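Local coordinates for protein beta-lactamase/D-alanine Carboxypeptidase (Yersinia pestis, PDB 3RJU) that probably acts as a serine hydrolase of the beta-lactamase and D-alanine carboxypeptidase family, cleaving beta-lactams or terminal D-alanine from peptides, at residues 55-60 and 228-233; 65-70 and 234-239. All coordinates share one frame; numbering follows the deposited sequence.

Contact 1. Residues 55-60 and 228-233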
ATOM      1  N   ASP A  55      16.119   0.328 -10.761  1.00 14.96           N
ATOM      2  CA  ASP A  55      15.333   1.466 -11.202  1.00 14.03           C
ATOM      3  C   ASP A  55      14.250   1.074 -12.197  1.00 11.60           C
ATOM      4  O   ASP A  55      13.720   1.936 -12.884  1.00 13.75           O
ATOM      5  CB  ASP A  55      16.221   2.555 -11.797  1.00 16.83           C
ATOM      6  CG  ASP A  55      16.908   2.105 -13.069  1.00 21.82           C
ATOM      7  OD1 ASP A  55      16.740   0.930 -13.460  1.00 22.11           O
ATOM      8  OD2 ASP A  55      17.621   2.919 -13.678  1.00 25.11           O
ATOM      9  N   SER A  56      13.891  -0.210 -12.263  1.00  9.90           N
ATOM     10  CA  SER A  56      12.709  -0.595 -13.041  1.00  9.53           C
ATOM     11  C   SER A  56      11.463   0.050 -12.428  1.00 10.30           C
ATOM     12  O   SER A  56      11.268   0.010 -11.204  1.00 10.84           O
ATOM     13  CB  SER A  56      12.538  -2.117 -13.074  1.00 10.77           C
ATOM     14  OG  SER A  56      13.535  -2.725 -13.871  1.00 13.29           O
ATOM     15  N   LEU A  57      10.625   0.655 -13.268  1.00 10.12           N
ATOM     16  CA  LEU A  57       9.394   1.255 -12.758  1.00 10.90           C
ATOM     17  C   LEU A  57       8.376   0.159 -12.503  1.00  9.94           C
ATOM     18  O   LEU A  57       8.233  -0.786 -13.293  1.00 10.34           O
ATOM     19  CB  LEU A  57       8.820   2.318 -13.711  1.00 11.65           C
ATOM     20  CG  LEU A  57       8.015   3.423 -13.007  1.00 11.65           C
ATOM     21  CD1 LEU A  57       8.940   4.308 -12.175  1.00 11.79           C
ATOM     22  CD2 LEU A  57       7.212   4.267 -13.999  1.00 11.39           C
ATOM     23  N   ILE A  58       7.652   0.305 -11.406  1.00 10.09           N
ATOM     24  CA  ILE A  58       6.632  -0.660 -11.023  1.00  9.64           C
ATOM     25  C   ILE A  58       5.377   0.093 -10.586  1.00  8.51           C
ATOM     26  O   ILE A  58       5.460   1.265 -10.190  1.00 10.34           O
ATOM     27  CB  ILE A  58       7.113  -1.553  -9.862  1.00  8.97           C
ATOM     28  CG1 ILE A  58       7.396  -0.727  -8.600  1.00  9.06           C
ATOM     29  CG2 ILE A  58       8.371  -2.325 -10.268  1.00 10.59           C
ATOM     30  CD1 ILE A  58       7.909  -1.563  -7.415  1.00  9.40           C
ATOM     31  N   ARG A  59       4.226  -0.569 -10.665  1.00  9.21           N
ATOM     32  CA  ARG A  59       3.036  -0.087  -9.965  1.00  9.20           C
ATOM     33  C   ARG A  59       3.009  -0.731  -8.587  1.00  9.05           C
ATOM     34  O   ARG A  59       3.006  -1.973  -8.477  1.00 10.62           O
ATOM     35  CB  ARG A  59       1.755  -0.461 -10.717  1.00  8.56           C
ATOM     36  CG  ARG A  59       1.693   0.086 -12.148  1.00 10.53           C
ATOM     37  CD  ARG A  59       0.313  -0.152 -12.742  1.00 11.26           C
ATOM     38  NE  ARG A  59       0.223   0.148 -14.173  1.00 11.06           N
ATOM     39  CZ  ARG A  59      -0.224   1.297 -14.681  1.00 12.88           C
ATOM     40  NH1 ARG A  59      -0.621   2.294 -13.888  1.00 13.48           N
ATOM     41  NH2 ARG A  59      -0.290   1.444 -15.996  1.00 13.99           N
ATOM     42  N   ILE A  60       3.007   0.076  -7.525  1.00  7.43           N
ATOM     43  CA  ILE A  60       2.947  -0.534  -6.197  1.00  8.09           C
ATOM     44  C   ILE A  60       1.517  -0.856  -5.766  1.00  9.20           C
ATOM     45  O   ILE A  60       1.300  -1.489  -4.729  1.00  9.66           O
ATOM     46  CB  ILE A  60       3.691   0.295  -5.106  1.00  9.45           C
ATOM     47  CG1 ILE A  60       2.943   1.599  -4.780  1.00  9.52           C
ATOM     48  CG2 ILE A  60       5.138   0.586  -5.542  1.00 10.73           C
ATOM     49  CD1 ILE A  60       3.595   2.376  -3.613  1.00 12.15           C
ATOM     50  N   GLY A 228      -2.552   4.367  -6.947  1.00  8.36           N
ATOM     51  CA  GLY A 228      -1.936   4.820  -8.188  1.00  8.05           C
ATOM     52  C   GLY A 228      -0.425   4.963  -8.251  1.00  9.91           C
ATOM     53  O   GLY A 228       0.123   5.226  -9.316  1.00  9.97           O
ATOM     54  N   ILE A 229       0.260   4.833  -7.119  1.00  9.99           N
ATOM     55  CA  ILE A 229       1.665   5.242  -7.074  1.00  9.60           C
ATOM     56  C   ILE A 229       2.577   4.313  -7.881  1.00 10.01           C
ATOM     57  O   ILE A 229       2.499   3.094  -7.769  1.00 10.15           O
ATOM     58  CB  ILE A 229       2.177   5.433  -5.607  1.00  9.41           C
ATOM     59  CG1 ILE A 229       1.467   6.620  -4.943  1.00  8.75           C
ATOM     60  CG2 ILE A 229       3.713   5.611  -5.571  1.00  9.70           C
ATOM     61  CD1 ILE A 229       1.821   6.778  -3.470  1.00 10.05           C
ATOM     62  N   TYR A 230       3.400   4.905  -8.734  1.00  9.36           N
ATOM     63  CA  TYR A 230       4.503   4.193  -9.371  1.00  8.88           C
ATOM     64  C   TYR A 230       5.743   4.369  -8.511  1.00 10.35           C
ATOM     65  O   TYR A 230       5.942   5.420  -7.902  1.00  9.95           O
ATOM     66  CB  TYR A 230       4.812   4.768 -10.734  1.00  9.90           C
ATOM     67  CG  TYR A 230       3.713   4.748 -11.763  1.00  9.73           C
ATOM     68  CD1 TYR A 230       3.636   3.716 -12.712  1.00 10.46           C
ATOM     69  CD2 TYR A 230       2.787   5.789 -11.853  1.00 10.44           C
ATOM     70  CE1 TYR A 230       2.664   3.710 -13.686  1.00 11.00           C
ATOM     71  CE2 TYR A 230       1.794   5.785 -12.844  1.00 11.83           C
ATOM     72  CZ  TYR A 230       1.756   4.762 -13.762  1.00 11.96           C
ATOM     73  OH  TYR A 230       0.787   4.758 -14.746  1.00 13.85           O
ATOM     74  N   SER A 231       6.605   3.357  -8.487  1.00  9.74           N
ATOM     75  CA  SER A 231       7.870   3.490  -7.783  1.00  9.21           C
ATOM     76  C   SER A 231       8.936   2.607  -8.439  1.00  8.68           C
ATOM     77  O   SER A 231       8.787   2.194  -9.609  1.00  9.61           O
ATOM     78  CB  SER A 231       7.691   3.165  -6.291  1.00 11.28           C
ATOM     79  OG  SER A 231       8.838   3.523  -5.535  1.00 11.26           O
ATOM     80  N   THR A 232       9.998   2.302  -7.699  1.00  8.71           N
ATOM     81  CA  THR A 232      11.014   1.365  -8.174  1.00  9.65           C
ATOM     82  C   THR A 232      11.456   0.542  -6.977  1.00  9.14           C
ATOM     83  O   THR A 232      11.224   0.941  -5.825  1.00 10.31           O
ATOM     84  CB  THR A 232      12.257   2.098  -8.701  1.00 10.35           C
ATOM     85  OG1 THR A 232      12.799   2.899  -7.636  1.00 11.20           O
ATOM     86  CG2 THR A 232      11.923   2.987  -9.916  1.00 10.53           C
ATOM     87  N   PRO A 233      12.101  -0.603  -7.219  1.00  9.52           N
ATOM     88  CA  PRO A 233      12.604  -1.345  -6.065  1.00 11.05           C
ATOM     89  C   PRO A 233      13.531  -0.495  -5.180  1.00 10.19           C
ATOM     90  O   PRO A 233      13.397  -0.536  -3.958  1.00 10.99           O
ATOM     91  CB  PRO A 233      13.361  -2.511  -6.712  1.00 10.60           C
ATOM     92  CG  PRO A 233      12.564  -2.765  -8.004  1.00 10.03           C
ATOM     93  CD  PRO A 233      12.248  -1.358  -8.479  1.00  8.91           C
TER
HETATM   94  O   HOH W   1       0.227   2.848 -11.107  1.00 11.27           O

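Contact 2. Residues 65-70 and 234-239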
ATOM      1  N   LYS A  65      -1.725   2.858  -0.157  1.00  7.01           N
ATOM      2  CA  LYS A  65      -2.528   3.185   1.032  1.00  8.59           C
ATOM      3  C   LYS A  65      -1.669   3.441   2.266  1.00  8.86           C
ATOM      4  O   LYS A  65      -2.029   4.269   3.107  1.00  9.95           O
ATOM      5  CB  LYS A  65      -3.510   2.057   1.326  1.00  8.36           C
ATOM      6  CG  LYS A  65      -4.582   1.892   0.257  1.00  7.42           C
ATOM      7  CD  LYS A  65      -5.601   0.838   0.648  1.00  7.02           C
ATOM      8  CE  LYS A  65      -6.779   0.770  -0.327  1.00  6.83           C
ATOM      9  NZ  LYS A  65      -6.359   0.325  -1.700  1.00  8.42           N
ATOM     10  N   LEU A  66      -0.535   2.751   2.378  1.00  7.61           N
ATOM     11  CA  LEU A  66       0.379   2.992   3.516  1.00  7.43           C
ATOM     12  C   LEU A  66       0.949   4.401   3.481  1.00  8.63           C
ATOM     13  O   LEU A  66       1.189   5.019   4.520  1.00 10.05           O
ATOM     14  CB  LEU A  66       1.529   1.977   3.523  1.00  6.87           C
ATOM     15  CG  LEU A  66       1.115   0.496   3.511  1.00  6.76           C
ATOM     16  CD1 LEU A  66       2.376  -0.371   3.596  1.00  9.65           C
ATOM     17  CD2 LEU A  66       0.153   0.218   4.665  1.00  8.91           C
HETATM   18  N   MSE A  67       1.174   4.911   2.278  1.00  8.24           N
HETATM   19  CA  MSE A  67       1.655   6.285   2.136  1.00  8.06           C
HETATM   20  C   MSE A  67       0.545   7.310   2.413  1.00  8.28           C
HETATM   21  O   MSE A  67       0.804   8.362   2.985  1.00  8.63           O
HETATM   22  CB  MSE A  67       2.286   6.488   0.752  1.00  9.66           C
HETATM   23  CG  MSE A  67       3.520   5.605   0.568  1.00  9.58           C
HETATM   24 SE   MSE A  67       4.442   5.837  -1.095  0.74 12.47          SE
HETATM   25  CE  MSE A  67       5.666   4.302  -0.956  1.00 12.25           C
ATOM     26  N   THR A  68      -0.680   7.018   1.999  1.00  8.03           N
ATOM     27  CA  THR A  68      -1.800   7.898   2.339  1.00  7.73           C
ATOM     28  C   THR A  68      -1.939   7.989   3.852  1.00  7.55           C
ATOM     29  O   THR A  68      -2.057   9.080   4.403  1.00  9.55           O
ATOM     30  CB  THR A  68      -3.103   7.386   1.737  1.00  6.93           C
ATOM     31  OG1 THR A  68      -2.854   7.039   0.363  1.00  8.92           O
ATOM     32  CG2 THR A  68      -4.193   8.454   1.816  1.00  9.72           C
ATOM     33  N   SER A  69      -1.910   6.849   4.535  1.00  8.23           N
ATOM     34  CA  SER A  69      -1.961   6.884   6.004  1.00  7.46           C
ATOM     35  C   SER A  69      -0.746   7.569   6.622  1.00  8.80           C
ATOM     36  O   SER A  69      -0.866   8.269   7.637  1.00 10.40           O
ATOM     37  CB  SER A  69      -2.179   5.480   6.577  1.00  8.47           C
ATOM     38  OG  SER A  69      -3.556   5.143   6.443  1.00 10.21           O
ATOM     39  N   GLU A  70       0.426   7.389   6.008  1.00  8.81           N
ATOM     40  CA  GLU A  70       1.626   8.091   6.465  1.00  9.02           C
ATOM     41  C   GLU A  70       1.416   9.607   6.440  1.00  9.45           C
ATOM     42  O   GLU A  70       1.712  10.314   7.407  1.00  9.75           O
ATOM     43  CB  GLU A  70       2.846   7.745   5.592  1.00  9.77           C
ATOM     44  CG  GLU A  70       4.070   8.620   5.945  1.00 10.52           C
ATOM     45  CD  GLU A  70       5.366   8.213   5.289  1.00 14.87           C
ATOM     46  OE1 GLU A  70       5.323   7.410   4.377  1.00 14.28           O
ATOM     47  OE2 GLU A  70       6.440   8.748   5.676  1.00 17.78           O
ATOM     48  N   GLU A 234      14.435   0.281  -5.765  1.00 11.07           N
ATOM     49  CA  GLU A 234      15.380   1.026  -4.933  1.00 11.08           C
ATOM     50  C   GLU A 234      14.668   2.127  -4.121  1.00 10.65           C
ATOM     51  O   GLU A 234      15.024   2.375  -2.959  1.00 11.74           O
ATOM     52  CB  GLU A 234      16.558   1.586  -5.769  1.00 11.94           C
ATOM     53  CG  GLU A 234      16.178   2.742  -6.668  1.00 13.27           C
ATOM     54  CD  GLU A 234      17.253   3.095  -7.677  1.00 15.23           C
ATOM     55  OE1 GLU A 234      18.374   2.529  -7.599  1.00 17.72           O
ATOM     56  OE2 GLU A 234      16.981   3.954  -8.546  1.00 15.54           O
ATOM     57  N   ASP A 235      13.668   2.778  -4.713  1.00 10.15           N
ATOM     58  CA  ASP A 235      12.912   3.796  -3.970  1.00 10.97           C
ATOM     59  C   ASP A 235      12.181   3.138  -2.809  1.00 10.37           C
ATOM     60  O   ASP A 235      12.145   3.691  -1.694  1.00 11.47           O
ATOM     61  CB  ASP A 235      11.874   4.502  -4.852  1.00 10.64           C
ATOM     62  CG  ASP A 235      12.474   5.582  -5.747  1.00 11.10           C
ATOM     63  OD1 ASP A 235      13.709   5.674  -5.892  1.00 11.77           O
ATOM     64  OD2 ASP A 235      11.688   6.352  -6.324  1.00 11.91           O
HETATM   65  N   MSE A 236      11.573   1.980  -3.069  1.00  9.01           N
HETATM   66  CA  MSE A 236      10.819   1.277  -2.038  1.00  9.17           C
HETATM   67  C   MSE A 236      11.716   0.759  -0.928  1.00  9.67           C
HETATM   68  O   MSE A 236      11.288   0.699   0.237  1.00 10.19           O
HETATM   69  CB  MSE A 236       9.970   0.148  -2.637  1.00 10.20           C
HETATM   70  CG  MSE A 236       8.884   0.649  -3.581  1.00 11.36           C
HETATM   71 SE   MSE A 236       7.693   1.937  -2.711  0.76 12.10          SE
HETATM   72  CE  MSE A 236       7.170   0.794  -1.239  1.00 10.53           C
ATOM     73  N   GLN A 237      12.956   0.389  -1.266  1.00  9.70           N
ATOM     74  CA  GLN A 237      13.918   0.035  -0.225  1.00 10.20           C
ATOM     75  C   GLN A 237      14.075   1.202   0.765  1.00 10.08           C
ATOM     76  O   GLN A 237      14.038   1.019   1.986  1.00 10.28           O
ATOM     77  CB  GLN A 237      15.292  -0.312  -0.813  1.00 10.65           C
ATOM     78  CG  GLN A 237      16.324  -0.643   0.239  1.00 11.76           C
ATOM     79  CD  GLN A 237      17.753  -0.567  -0.295  1.00 14.93           C
ATOM     80  OE1 GLN A 237      18.012  -0.916  -1.450  1.00 18.43           O
ATOM     81  NE2 GLN A 237      18.684  -0.108   0.545  1.00 15.77           N
ATOM     82  N   HIS A 238      14.274   2.405   0.231  1.00  9.90           N
ATOM     83  CA  HIS A 238      14.469   3.578   1.074  1.00 12.14           C
ATOM     84  C   HIS A 238      13.245   3.869   1.941  1.00 11.49           C
ATOM     85  O   HIS A 238      13.391   4.214   3.116  1.00 13.66           O
ATOM     86  CB  HIS A 238      14.857   4.798   0.227  1.00 16.61           C
ATOM     87  CG  HIS A 238      16.160   4.633  -0.490  1.00 22.88           C
ATOM     88  ND1 HIS A 238      17.318   4.263   0.158  1.00 27.35           N
ATOM     89  CD2 HIS A 238      16.489   4.773  -1.797  1.00 25.43           C
ATOM     90  CE1 HIS A 238      18.307   4.181  -0.716  1.00 28.66           C
ATOM     91  NE2 HIS A 238      17.828   4.485  -1.912  1.00 28.54           N
ATOM     92  N   TRP A 239      12.049   3.703   1.376  1.00 11.35           N
ATOM     93  CA  TRP A 239      10.817   3.930   2.124  1.00 10.82           C
ATOM     94  C   TRP A 239      10.679   2.919   3.256  1.00 10.39           C
ATOM     95  O   TRP A 239      10.401   3.273   4.411  1.00 10.91           O
ATOM     96  CB  TRP A 239       9.589   3.861   1.207  1.00  9.44           C
ATOM     97  CG  TRP A 239       8.354   4.340   1.886  1.00  9.87           C
ATOM     98  CD1 TRP A 239       7.977   5.631   2.050  1.00 11.38           C
ATOM     99  CD2 TRP A 239       7.341   3.540   2.512  1.00  8.97           C
ATOM    100  NE1 TRP A 239       6.791   5.697   2.749  1.00  9.70           N
ATOM    101  CE2 TRP A 239       6.372   4.428   3.036  1.00  8.24           C
ATOM    102  CE3 TRP A 239       7.149   2.165   2.667  1.00 10.21           C
ATOM    103  CZ2 TRP A 239       5.233   3.985   3.717  1.00  8.25           C
ATOM    104  CZ3 TRP A 239       6.023   1.723   3.349  1.00 10.99           C
ATOM    105  CH2 TRP A 239       5.076   2.634   3.859  1.00 10.83           C
TER

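Contact 1. Residues 55-60 and 228-233
Ile-229 receives the N-H of Ile-60 on its carbonyl oxygen (Ile-60 N to Ile-229 O 3.1 Å), and the two side chains run alongside each other, Ile-60 CD1 lying 3.8 Å from Ile-229 CG2. Tyr-230 forms a non-hydrogen-bonded antiparallel pair with Arg-59. Both side chains point the same way; Tyr-230 CE1 lies over one guanidinium face, offset toward its rim, with the planes 41° apart. One water links Arg-59 NH1 to Gly-228 O and sits over the centre of the tyrosine ring, while Arg-59 NH2 reaches the carbonyls of Ser-215 and Arg-216 and Tyr-230 OH that of Gly-218. Ser-231 and Ile-58 make the hydrogen-bonded pair, Ile-58 N to Ser-231 O at 2.8 Å and Ser-231 N to Ile-58 O at 2.9 Å. Thr-232 closes the ribbon: its CA and CG2, with Pro-233 CD, lie against the buried Ser-56 O, CA by a CA-H...O contact; Ser-56 O has no hydrogen-bond partner in the model. Thr-232 OG1, lying between backbone N and carbonyl carbon (chi1 59°), N-caps helix 233-241 at Asp-235. This two-stranded ribbon touches Phe-309 of strand 309-316 through Ile-58 and Arg-59, Met-67 of helix 64-77 through Ile-60 and Ile-229, and Met-236 of helix 233-241 through Ile-60 and Ser-231.

Contact 2. Residues 65-70 and 234-239
The indole of Trp-239 carries the selenomethionine Met-67 on one face and the carboxylate of Glu-70 at its edge. Met-67 CE stands 3.8 Å from the centroid of the five-membered ring of Trp-239 and almost straight above it, a CH-pi contact; its selenium lies farther up over the same ring, a Met-aromatic contact. At the pyrrole edge, Trp-239 NE1 donates to Glu-70 OE1 over 2.8 Å. The N-H...O angle is 145°, the oxygen stands 15° out of the indole plane, and it accepts through its syn lone pair, the side of OE2. The benzene end of the indole meets Leu-66 obliquely, Leu-66 CB coming within 3.6 Å of Trp-239 CH2, the two side chains crossing at about a right angle.

With the segment axes 13.6 Å apart at their closest, long side chains span the gap. Met-67 and Glu-70 reach across as extended chains, and the indole comes to meet them with Trp-239 CG anti to the backbone N (chi1 -169°). Met-236, also selenomethionine, is instead folded at its second and third torsions and brings its SE to 3.6 Å from Met-67 CE. Ile-187 of helix 179-191 touches Met-67, Glu-70 and Trp-239 alike. Helix 64-77 also holds Lys-65 of a probable SxxK site, so the indole-carboxylate bond ties helix 233-241 to that helix.

Both oxygens of the buried Glu-70 are engaged, OE1 by the indole N-H and OE2 by salt bridges to Lys-74 and Lys-252. Two lysines and a neutral donor would probably stabilise the ionised carboxylate and hold its rotation.

In the fold
Both contacts are buried and join the same two parts of the chain: strand 58-59 leads into helix 64-77, and strand 230-231 into helix 233-241. Contact 1 pairs the strands through backbone hydrogen bonds; in contact 2 the helices are well apart and side chains do the joining, with one indole-carboxylate bond as the polar element. The two helices pack against the ribbon through their selenomethionines, and Asp-55 of contact 1 also packs on Glu-234 of contact 2. Contact 2 lies nearer the centre of the chain. Its 65-70 segment starts at Lys-65, hydrogen-bonded through NZ to Ser-62 OG and Tyr-159 OH in an arrangement consistent with the SxxK site of this family.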